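Local structure of CurF (Lyngbya majuscula, 2Q35) at residues K66-L69 / I70-T73; G136-S139 / L140-E144; R162-E165 / L166-G170; A218-K221 / E222-H226. The protein probably decarboxylates an acyl intermediate in polyketide chain beta-branching, as the ECH2 domain of CurF, a member of the crotonase family. The protein carries 1 engineered substitution. All coordinates share one frame; numbering follows the deposited sequence.

Overall arrangement
Each contact lies on one helix and joins one turn to the next, contacts 2 and 3 including helix ends. Contact 2, at the start of helix 138-146, is buried and closest to the centre of the chain; contact 4, on the long helix 197-230, is at the surface, while contacts 1 and 3 are partly buried. E222 ties contact 4 to contact 2, its carboxylate meeting the first amides of helix 138-146, and H226 ties it to K72 of contact 1. Contact 3 touches none of the others. Lysine-glutamate pairs mark the exposed faces of contacts 3 and 4; contact 2 relies on apolar packing and a bridging water, contact 1 on F68-K72 packing and a lysine reaching outward.

Contact 1. Residues K66-L69 / I70-T73; sequences KEFL and IRKT. Engineered in segment 66-69: F68 (natural residue Tyr).
I70 begins the second turn of helix 66-73 by giving its N-H to K66 O at 2.9 Å, while its CG1 rests on the same oxygen at 3.3 Å. Its side chain continues to I239 of helix 235-240. R71 repeats the pattern on E67, with N-H to the carbonyl O and CG alongside it at 3.4 Å. The bend at its chi3 (79°) turns the guanidinium back along the helix, so that NH1 comes within 4.2 Å of F68 CD1 at an oblique angle. F68 is engineered, a tyrosine in the natural protein. K72 gives its N-H to F68 O and approaches the ring at a slant near its opposite end, CD lying 4.1 Å from F68 CE2. With CG anti to the backbone N (chi1 -157°) and bends at chi3 and chi4, its NZ reaches H226 NE2, a hydrogen bond to helix 197-230, and the ring of F230, a cation-pi contact. T73 N bonds to L69 O at 3.0 Å; its CG2 touches the same oxygen at 3.3 Å, and OG1 turns onto I70 O at 2.7 Å. A valine here has no hydroxyl, and I70 O would probably lose its bond from T73 OG1. The aliphatic chain of K72 thus packs locally, whereas its nitrogen is committed to the neighbouring helix, beside a bound glycerol that is probably from the crystallisation liquor.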
loop_
_atom_site.group_PDB
_atom_site.type_symbol
_atom_site.label_atom_id
_atom_site.label_comp_id
_atom_site.label_asym_id
_atom_site.label_seq_id
_atom_site.Cartn_x
_atom_site.Cartn_y
_atom_site.Cartn_z
ATOM N N LYS A 66 -14.143 8.133 -28.582
ATOM C CA LYS A 66 -13.211 7.968 -29.691
ATOM C C LYS A 66 -13.379 9.087 -30.735
ATOM O O LYS A 66 -12.393 9.559 -31.317
ATOM C CB LYS A 66 -13.335 6.567 -30.319
ATOM C CG LYS A 66 -12.656 5.460 -29.490
ATOM C CD LYS A 66 -13.102 4.053 -29.890
ATOM C CE LYS A 66 -14.219 3.568 -28.971
ATOM N NZ LYS A 66 -14.577 2.141 -29.180
ATOM N N GLU A 67 -14.621 9.539 -30.943
ATOM C CA GLU A 67 -14.885 10.657 -31.870
ATOM C C GLU A 67 -14.145 11.911 -31.384
ATOM O O GLU A 67 -13.542 12.636 -32.188
ATOM C CB GLU A 67 -16.388 10.955 -31.983
ATOM C CG GLU A 67 -17.280 9.767 -32.365
ATOM C CD GLU A 67 -17.348 9.474 -33.863
ATOM O OE1 GLU A 67 -16.841 10.267 -34.695
ATOM O OE2 GLU A 67 -17.933 8.425 -34.207
ATOM N N PHE A 68 -14.176 12.124 -30.068
ATOM C CA PHE A 68 -13.498 13.243 -29.403
ATOM C C PHE A 68 -11.996 13.141 -29.606
ATOM O O PHE A 68 -11.349 14.127 -29.949
ATOM C CB PHE A 68 -13.848 13.287 -27.898
ATOM C CG PHE A 68 -13.057 14.314 -27.109
ATOM C CD1 PHE A 68 -13.520 15.628 -26.981
ATOM C CD2 PHE A 68 -11.850 13.965 -26.495
ATOM C CE1 PHE A 68 -12.798 16.580 -26.249
ATOM C CE2 PHE A 68 -11.113 14.921 -25.769
ATOM C CZ PHE A 68 -11.589 16.225 -25.652
ATOM N N LEU A 69 -11.450 11.942 -29.398
ATOM C CA LEU A 69 -10.008 11.715 -29.578
ATOM C C LEU A 69 -9.547 11.973 -31.004
ATOM O O LEU A 69 -8.465 12.545 -31.210
ATOM C CB LEU A 69 -9.603 10.303 -29.133
ATOM C CG LEU A 69 -9.800 9.984 -27.652
ATOM C CD1 LEU A 69 -9.362 8.565 -27.396
ATOM C CD2 LEU A 69 -9.004 10.955 -26.778
ATOM N N ILE A 70 -10.361 11.570 -31.985
ATOM C CA ILE A 70 -10.060 11.856 -33.386
ATOM C C ILE A 70 -10.045 13.373 -33.629
ATOM O O ILE A 70 -9.152 13.882 -34.307
ATOM C CB ILE A 70 -11.023 11.120 -34.360
ATOM C CG1 ILE A 70 -10.828 9.598 -34.277
ATOM C CG2 ILE A 70 -10.842 11.619 -35.808
ATOM C CD1 ILE A 70 -9.474 9.078 -34.846
ATOM N N ARG A 71 -11.018 14.086 -33.059
ATOM C CA ARG A 71 -11.045 15.556 -33.140
ATOM C C ARG A 71 -9.771 16.146 -32.537
ATOM O O ARG A 71 -9.164 17.051 -33.105
ATOM C CB ARG A 71 -12.287 16.117 -32.434
ATOM C CG ARG A 71 -13.592 15.883 -33.199
ATOM C CD ARG A 71 -14.787 15.934 -32.263
ATOM N NE ARG A 71 -15.177 17.303 -31.936
ATOM C CZ ARG A 71 -15.898 17.644 -30.867
ATOM N NH1 ARG A 71 -16.296 16.718 -29.999
ATOM N NH2 ARG A 71 -16.214 18.918 -30.660
ATOM N N LYS A 72 -9.348 15.599 -31.400
ATOM C CA LYS A 72 -8.122 16.039 -30.751
ATOM C C LYS A 72 -6.860 15.848 -31.606
ATOM O O LYS A 72 -5.947 16.669 -31.516
ATOM C CB LYS A 72 -7.955 15.373 -29.379
ATOM C CG LYS A 72 -7.051 16.165 -28.423
ATOM C CD LYS A 72 -7.263 15.777 -26.960
ATOM C CE LYS A 72 -6.460 14.542 -26.566
ATOM N NZ LYS A 72 -5.012 14.850 -26.494
ATOM N N THR A 73 -6.790 14.786 -32.422
ATOM C CA THR A 73 -5.603 14.559 -33.269
ATOM C C THR A 73 -5.425 15.683 -34.284
ATOM O O THR A 73 -4.308 15.957 -34.741
ATOM C CB THR A 73 -5.610 13.191 -34.020
ATOM O OG1 THR A 73 -6.683 13.149 -34.968
ATOM C CG2 THR A 73 -5.728 12.020 -33.046
#

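Contact 2. Residues G136-S139 / L140-E144; sequences GATS and LILRE
A137 and L140 meet through their CB atoms at 4.2 Å in the first turn of helix 138-146, part of the crotonase fold, with A137 as its N-cap. Next to them T138 and L142 lie side by side, CG2 against CD1 at 4.0 Å; T138 CG2 is anti to the backbone N, which turns it to the leucine, while OG1 bonds back to V135 O. The backbone bonds run alongside: A137 O accepts from I141 N, and T138 O from L142 N at 2.8 Å, so T138 and L142 are joined twice. R143 gives its N-H to S139 O at 3.0 Å, with CG 3.1 Å from the same oxygen; bending at chi3, its guanidinium reaches the neighbouring subunit. An alanine here would remove the NH2 that holds the water shared with S139 and the NH1 bonded to L207 O of the second subunit, and would probably leave that carbonyl without this mate across the interface. Further out, the carboxylate of E222 on helix 197-230 fixes the helix start, OE1 taking the N-H of T138 and OE2 that of S139; a negative group there would suit the helix dipole. L107, L110 and I155 close round the apolar side. S139 OG bonds to H206 NE2 of the second subunit, and a single water, 2.8 Å from S139 OG, accepts from R143 NH2 in the guanidinium plane at 2.7 Å.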
loop_
_atom_site.group_PDB
_atom_site.type_symbol
_atom_site.label_atom_id
_atom_site.label_comp_id
_atom_site.label_asym_id
_atom_site.label_seq_id
_atom_site.Cartn_x
_atom_site.Cartn_y
_atom_site.Cartn_z
ATOM N N GLY A 136 -5.096 13.199 -16.185
ATOM C CA GLY A 136 -6.015 13.185 -15.047
ATOM C C GLY A 136 -5.404 12.775 -13.723
ATOM O O GLY A 136 -6.141 12.537 -12.754
ATOM N N ALA A 137 -4.065 12.790 -13.646
ATOM C CA ALA A 137 -3.339 12.287 -12.472
ATOM C C ALA A 137 -3.658 10.809 -12.286
ATOM O O ALA A 137 -3.904 10.332 -11.160
ATOM C CB ALA A 137 -3.679 13.092 -11.189
ATOM N N THR A 138 -3.659 10.091 -13.403
ATOM C CA THR A 138 -3.935 8.642 -13.399
ATOM C C THR A 138 -2.973 7.874 -12.504
ATOM O O THR A 138 -3.397 7.014 -11.708
ATOM C CB THR A 138 -3.895 8.066 -14.839
ATOM O OG1 THR A 138 -5.019 8.561 -15.564
ATOM C CG2 THR A 138 -3.975 6.540 -14.834
ATOM N N SER A 139 -1.677 8.126 -12.659
ATOM C CA SER A 139 -0.704 7.360 -11.896
ATOM C C SER A 139 -0.809 7.680 -10.399
ATOM O O SER A 139 -0.762 6.782 -9.559
ATOM C CB SER A 139 0.709 7.554 -12.445
ATOM O OG SER A 139 1.283 8.798 -12.094
ATOM N N LEU A 140 -0.986 8.960 -10.065
ATOM C CA LEU A 140 -1.141 9.336 -8.669
ATOM C C LEU A 140 -2.314 8.589 -8.042
ATOM O O LEU A 140 -2.171 7.919 -7.013
ATOM C CB LEU A 140 -1.364 10.852 -8.533
ATOM C CG LEU A 140 -1.592 11.384 -7.107
ATOM C CD1 LEU A 140 -0.323 11.299 -6.277
ATOM C CD2 LEU A 140 -2.097 12.823 -7.124
ATOM N N ILE A 141 -3.469 8.714 -8.675
ATOM C CA ILE A 141 -4.707 8.179 -8.104
ATOM C C ILE A 141 -4.716 6.645 -8.131
ATOM O O ILE A 141 -5.056 6.016 -7.123
ATOM C CB ILE A 141 -5.937 8.800 -8.792
ATOM C CG1 ILE A 141 -6.056 10.290 -8.442
ATOM C CG2 ILE A 141 -7.224 8.098 -8.361
ATOM C CD1 ILE A 141 -6.412 10.609 -6.933
ATOM N N LEU A 142 -4.311 6.032 -9.244
ATOM C CA LEU A 142 -4.323 4.557 -9.261
ATOM C C LEU A 142 -3.362 3.923 -8.268
ATOM O O LEU A 142 -3.704 2.925 -7.627
ATOM C CB LEU A 142 -4.045 4.028 -10.665
ATOM C CG LEU A 142 -5.346 3.639 -11.364
ATOM C CD1 LEU A 142 -6.118 4.868 -11.870
ATOM C CD2 LEU A 142 -5.040 2.640 -12.481
ATOM N N ARG A 143 -2.165 4.480 -8.133
ATOM C CA ARG A 143 -1.200 3.927 -7.189
ATOM C C ARG A 143 -1.705 4.074 -5.763
ATOM O O ARG A 143 -1.571 3.152 -4.960
ATOM C CB ARG A 143 0.196 4.543 -7.364
ATOM C CG ARG A 143 0.773 4.181 -8.714
ATOM C CD ARG A 143 2.276 4.217 -8.779
ATOM N NE ARG A 143 2.794 5.550 -9.055
ATOM C CZ ARG A 143 4.044 5.782 -9.457
ATOM N NH1 ARG A 143 4.879 4.767 -9.637
ATOM N NH2 ARG A 143 4.460 7.022 -9.679
ATOM N N GLU A 144 -2.308 5.220 -5.456
ATOM C CA GLU A 144 -2.846 5.442 -4.119
ATOM C C GLU A 144 -3.976 4.475 -3.808
ATOM O O GLU A 144 -4.008 3.899 -2.725
ATOM C CB GLU A 144 -3.290 6.902 -3.927
ATOM C CG GLU A 144 -4.035 7.184 -2.608
ATOM C CD GLU A 144 -3.115 7.284 -1.389
ATOM O OE1 GLU A 144 -1.874 7.134 -1.527
ATOM O OE2 GLU A 144 -3.652 7.513 -0.274
HETATM O O HOH W 1 2.488 8.881 -9.565
#

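Contact 3. Residues R162-E165 / L166-G170; sequences RGKE and LAERG
R162 O, still in extended backbone, takes the N-H of L166 at 3.1 Å and so starts helix 163-168, which G163 O to A167 N and K164 O to E168 N continue, and which a Schellman motif closes at G170, where phi is positive at 87° and G170 N returns to A167 O. R162 occupies the N-cap, and its own N-H goes to E165 OE1 at 2.9 Å, using the oxygen's anti lone pair. The same oxygen draws R162 NH1 into a long salt bridge of 3.8 Å, but it lies well out of the guanidinium plane, so charge alone links them. At the edge of that guanidinium, in its plane, sits K164 CD. K164 runs out extended, with CG anti to the backbone N (chi1 -172°), and crosses E168 obliquely. E168 CG lies close over K164 O at 3.0 Å, and its OE2 meets K164 CE at 3.5 Å, while NZ stays 4.3 Å from that oxygen, too far for a salt bridge. On the other side L166 turns inward, its CG 3.6 Å from R162 O, and its side chain packs against L150 and M154 of helix 148-157. R169 bends at chi2 toward E153, its salt-bridge partner on helix 148-157, and packs on Y184 of the second subunit. OE1 of E165 has one real hydrogen bond and one long charge contact at the helix start, where the helix dipole would probably favour a carboxylate, whereas K164 and E168 attract more loosely across an exposed face.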
loop_
_atom_site.group_PDB
_atom_site.type_symbol
_atom_site.label_atom_id
_atom_site.label_comp_id
_atom_site.label_asym_id
_atom_site.label_seq_id
_atom_site.Cartn_x
_atom_site.Cartn_y
_atom_site.Cartn_z
ATOM N N ARG A 162 -12.219 -7.375 -16.150
ATOM C CA ARG A 162 -13.498 -7.522 -15.442
ATOM C C ARG A 162 -13.308 -7.313 -13.921
ATOM O O ARG A 162 -12.252 -7.615 -13.370
ATOM C CB ARG A 162 -14.142 -8.904 -15.706
ATOM C CG ARG A 162 -14.836 -9.045 -17.067
ATOM C CD ARG A 162 -15.501 -10.423 -17.291
ATOM N NE ARG A 162 -15.150 -11.357 -16.226
ATOM C CZ ARG A 162 -14.131 -12.212 -16.267
ATOM N NH1 ARG A 162 -13.346 -12.288 -17.342
ATOM N NH2 ARG A 162 -13.909 -12.997 -15.223
ATOM N N GLY A 163 -14.358 -6.849 -13.244
ATOM C CA GLY A 163 -14.342 -6.705 -11.784
ATOM C C GLY A 163 -13.850 -7.969 -11.103
ATOM O O GLY A 163 -13.009 -7.925 -10.204
ATOM N N LYS A 164 -14.343 -9.119 -11.562
ATOM C CA LYS A 164 -13.947 -10.392 -10.974
ATOM C C LYS A 164 -12.439 -10.606 -11.027
ATOM O O LYS A 164 -11.834 -11.092 -10.063
ATOM C CB LYS A 164 -14.667 -11.527 -11.687
ATOM C CG LYS A 164 -14.461 -12.871 -11.032
ATOM C CD LYS A 164 -15.215 -13.940 -11.784
ATOM C CE LYS A 164 -15.201 -15.250 -11.009
ATOM N NZ LYS A 164 -15.522 -16.401 -11.899
ATOM N N GLU A 165 -11.833 -10.237 -12.152
ATOM C CA GLU A 165 -10.391 -10.409 -12.326
ATOM C C GLU A 165 -9.644 -9.495 -11.352
ATOM O O GLU A 165 -8.628 -9.882 -10.781
ATOM C CB GLU A 165 -9.986 -10.123 -13.779
ATOM C CG GLU A 165 -10.612 -11.086 -14.799
ATOM C CD GLU A 165 -10.227 -10.750 -16.244
ATOM O OE1 GLU A 165 -10.622 -9.680 -16.755
ATOM O OE2 GLU A 165 -9.535 -11.576 -16.876
ATOM N N LEU A 166 -10.169 -8.290 -11.150
ATOM C CA LEU A 166 -9.540 -7.327 -10.234
ATOM C C LEU A 166 -9.628 -7.822 -8.784
ATOM O O LEU A 166 -8.664 -7.708 -8.032
ATOM C CB LEU A 166 -10.172 -5.944 -10.366
ATOM C CG LEU A 166 -10.058 -5.265 -11.740
ATOM C CD1 LEU A 166 -10.864 -3.990 -11.706
ATOM C CD2 LEU A 166 -8.591 -5.008 -12.075
ATOM N N ALA A 167 -10.776 -8.387 -8.415
ATOM C CA ALA A 167 -10.982 -8.968 -7.087
ATOM C C ALA A 167 -10.016 -10.121 -6.842
ATOM O O ALA A 167 -9.425 -10.230 -5.760
ATOM C CB ALA A 167 -12.426 -9.473 -6.949
ATOM N N GLU A 168 -9.868 -10.985 -7.846
ATOM C CA GLU A 168 -8.965 -12.124 -7.735
ATOM C C GLU A 168 -7.526 -11.671 -7.568
ATOM O O GLU A 168 -6.725 -12.352 -6.936
ATOM C CB GLU A 168 -9.143 -13.067 -8.921
ATOM C CG GLU A 168 -10.566 -13.611 -9.023
ATOM C CD GLU A 168 -10.689 -14.797 -9.955
ATOM O OE1 GLU A 168 -9.683 -15.156 -10.610
ATOM O OE2 GLU A 168 -11.800 -15.372 -10.031
ATOM N N ARG A 169 -7.249 -10.477 -8.084
ATOM C CA ARG A 169 -5.957 -9.822 -8.045
ATOM C C ARG A 169 -5.726 -9.078 -6.725
ATOM O O ARG A 169 -4.637 -8.565 -6.473
ATOM C CB ARG A 169 -5.944 -8.809 -9.179
ATOM C CG ARG A 169 -4.647 -8.582 -9.813
ATOM C CD ARG A 169 -4.274 -9.729 -10.739
ATOM N NE ARG A 169 -2.909 -9.480 -11.157
ATOM C CZ ARG A 169 -2.542 -9.057 -12.359
ATOM N NH1 ARG A 169 -3.431 -8.892 -13.336
ATOM N NH2 ARG A 169 -1.256 -8.842 -12.584
ATOM N N GLY A 170 -6.747 -9.017 -5.881
ATOM C CA GLY A 170 -6.610 -8.405 -4.562
ATOM C C GLY A 170 -6.833 -6.905 -4.539
ATOM O O GLY A 170 -6.330 -6.213 -3.661
#

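Contact 4. Residues A218-K221 / E222-H226; sequences AIKK and ELEIH
A218 O accepts the N-H of E222, I219 O that of L223, K220 O that of E224 and K221 O that of I225, an unbroken run of regular bonds of 2.9 to 3.2 Å within helix 197-230. On the solvent side K220 and E224 lie side by side. K220 has CG anti to the backbone N (chi1 177°) and is extended beyond it, which lays its methylenes along the carboxylate: CE comes 3.4 Å from E224 OE2, while NZ remains 4.5 Å away, short of a salt bridge. A water joins the pair by another route, donating to K220 O at 2.9 Å and weakly to E224 OE2 at 3.2 Å, so K220 O is gripped by E224 N-H and the water. One residue on, I225 sets CD1 and CG1 against K221 O, CD1 at 3.4 Å, and it packs on H206 of the second subunit. E222 stands on the inner face, its CG 3.4 Å from A218 O, before its carboxylate meets the first amides of helix 138-146. H226, a turn further, presents ND1 to T133 O and meets the ring of F132 with the planes near perpendicular. The outward face carries the K220-E224 pair and buried E222 and H226 bond inward, on the long helix near the C-terminal end of the crotonase-family chain, which lies against its own subunit and the next of the trimer.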
loop_
_atom_site.group_PDB
_atom_site.type_symbol
_atom_site.label_atom_id
_atom_site.label_comp_id
_atom_site.label_asym_id
_atom_site.label_seq_id
_atom_site.Cartn_x
_atom_site.Cartn_y
_atom_site.Cartn_z
ATOM N N ALA A 218 0.656 16.720 -10.460
ATOM C CA ALA A 218 0.392 15.442 -11.134
ATOM C C ALA A 218 -0.355 15.640 -12.451
ATOM O O ALA A 218 0.030 15.097 -13.482
ATOM C CB ALA A 218 -0.382 14.494 -10.192
ATOM N N ILE A 219 -1.439 16.414 -12.411
ATOM C CA ILE A 219 -2.182 16.795 -13.613
ATOM C C ILE A 219 -1.288 17.462 -14.643
ATOM O O ILE A 219 -1.313 17.115 -15.822
ATOM C CB ILE A 219 -3.340 17.782 -13.257
ATOM C CG1 ILE A 219 -4.408 17.062 -12.441
ATOM C CG2 ILE A 219 -3.981 18.419 -14.532
ATOM C CD1 ILE A 219 -5.317 16.140 -13.246
ATOM N N LYS A 220 -0.529 18.463 -14.199
ATOM C CA LYS A 220 0.375 19.178 -15.105
ATOM C C LYS A 220 1.415 18.277 -15.767
ATOM O O LYS A 220 1.643 18.366 -16.992
ATOM C CB LYS A 220 1.055 20.334 -14.338
ATOM C CG LYS A 220 2.096 21.135 -15.145
ATOM C CD LYS A 220 2.817 22.181 -14.266
ATOM C CE LYS A 220 4.027 22.779 -15.000
ATOM N NZ LYS A 220 4.515 24.065 -14.383
ATOM N N LYS A 221 2.049 17.414 -14.969
ATOM C CA LYS A 221 3.098 16.533 -15.502
ATOM C C LYS A 221 2.522 15.522 -16.506
ATOM O O LYS A 221 3.105 15.292 -17.586
ATOM C CB LYS A 221 3.845 15.808 -14.379
ATOM C CG LYS A 221 4.741 16.682 -13.524
ATOM C CD LYS A 221 5.510 15.849 -12.515
ATOM C CE LYS A 221 6.456 16.703 -11.670
ATOM N NZ LYS A 221 6.916 15.955 -10.454
ATOM N N GLU A 222 1.377 14.922 -16.168
ATOM C CA GLU A 222 0.738 13.992 -17.090
ATOM C C GLU A 222 0.306 14.713 -18.370
ATOM O O GLU A 222 0.519 14.201 -19.477
ATOM C CB GLU A 222 -0.441 13.270 -16.420
ATOM C CG GLU A 222 0.019 12.233 -15.394
ATOM C CD GLU A 222 -1.058 11.191 -15.109
ATOM O OE1 GLU A 222 -2.222 11.448 -15.498
ATOM O OE2 GLU A 222 -0.704 10.145 -14.519
ATOM N N LEU A 223 -0.259 15.914 -18.244
ATOM C CA LEU A 223 -0.625 16.665 -19.431
ATOM C C LEU A 223 0.560 16.883 -20.380
ATOM O O LEU A 223 0.420 16.675 -21.597
ATOM C CB LEU A 223 -1.286 18.003 -19.067
ATOM C CG LEU A 223 -1.997 18.718 -20.216
ATOM C CD1 LEU A 223 -2.984 17.810 -20.944
ATOM C CD2 LEU A 223 -2.698 20.000 -19.711
ATOM N N GLU A 224 1.694 17.328 -19.828
ATOM C CA GLU A 224 2.907 17.615 -20.618
ATOM C C GLU A 224 3.407 16.407 -21.414
ATOM O O GLU A 224 3.750 16.542 -22.594
ATOM C CB GLU A 224 4.018 18.223 -19.736
ATOM C CG GLU A 224 3.977 19.777 -19.726
ATOM C CD GLU A 224 4.539 20.453 -18.455
ATOM O OE1 GLU A 224 5.407 19.855 -17.761
ATOM O OE2 GLU A 224 4.101 21.606 -18.163
ATOM N N ILE A 225 3.407 15.231 -20.776
ATOM C CA ILE A 225 3.922 14.007 -21.411
ATOM C C ILE A 225 2.877 13.540 -22.422
ATOM O O ILE A 225 3.204 13.084 -23.531
ATOM C CB ILE A 225 4.191 12.903 -20.340
ATOM C CG1 ILE A 225 5.258 13.378 -19.350
ATOM C CG2 ILE A 225 4.599 11.561 -20.996
ATOM C CD1 ILE A 225 5.220 12.639 -18.012
ATOM N N HIS A 226 1.608 13.674 -22.041
ATOM C CA HIS A 226 0.520 13.307 -22.929
ATOM C C HIS A 226 0.568 14.080 -24.225
ATOM O O HIS A 226 0.386 13.518 -25.297
ATOM C CB HIS A 226 -0.830 13.489 -22.244
ATOM C CG HIS A 226 -1.996 13.279 -23.154
ATOM N ND1 HIS A 226 -2.572 12.042 -23.351
ATOM C CD2 HIS A 226 -2.713 14.156 -23.898
ATOM C CE1 HIS A 226 -3.576 12.160 -24.203
ATOM N NE2 HIS A 226 -3.682 13.430 -24.550
HETATM O O HOH W 2 1.081 20.722 -18.584
#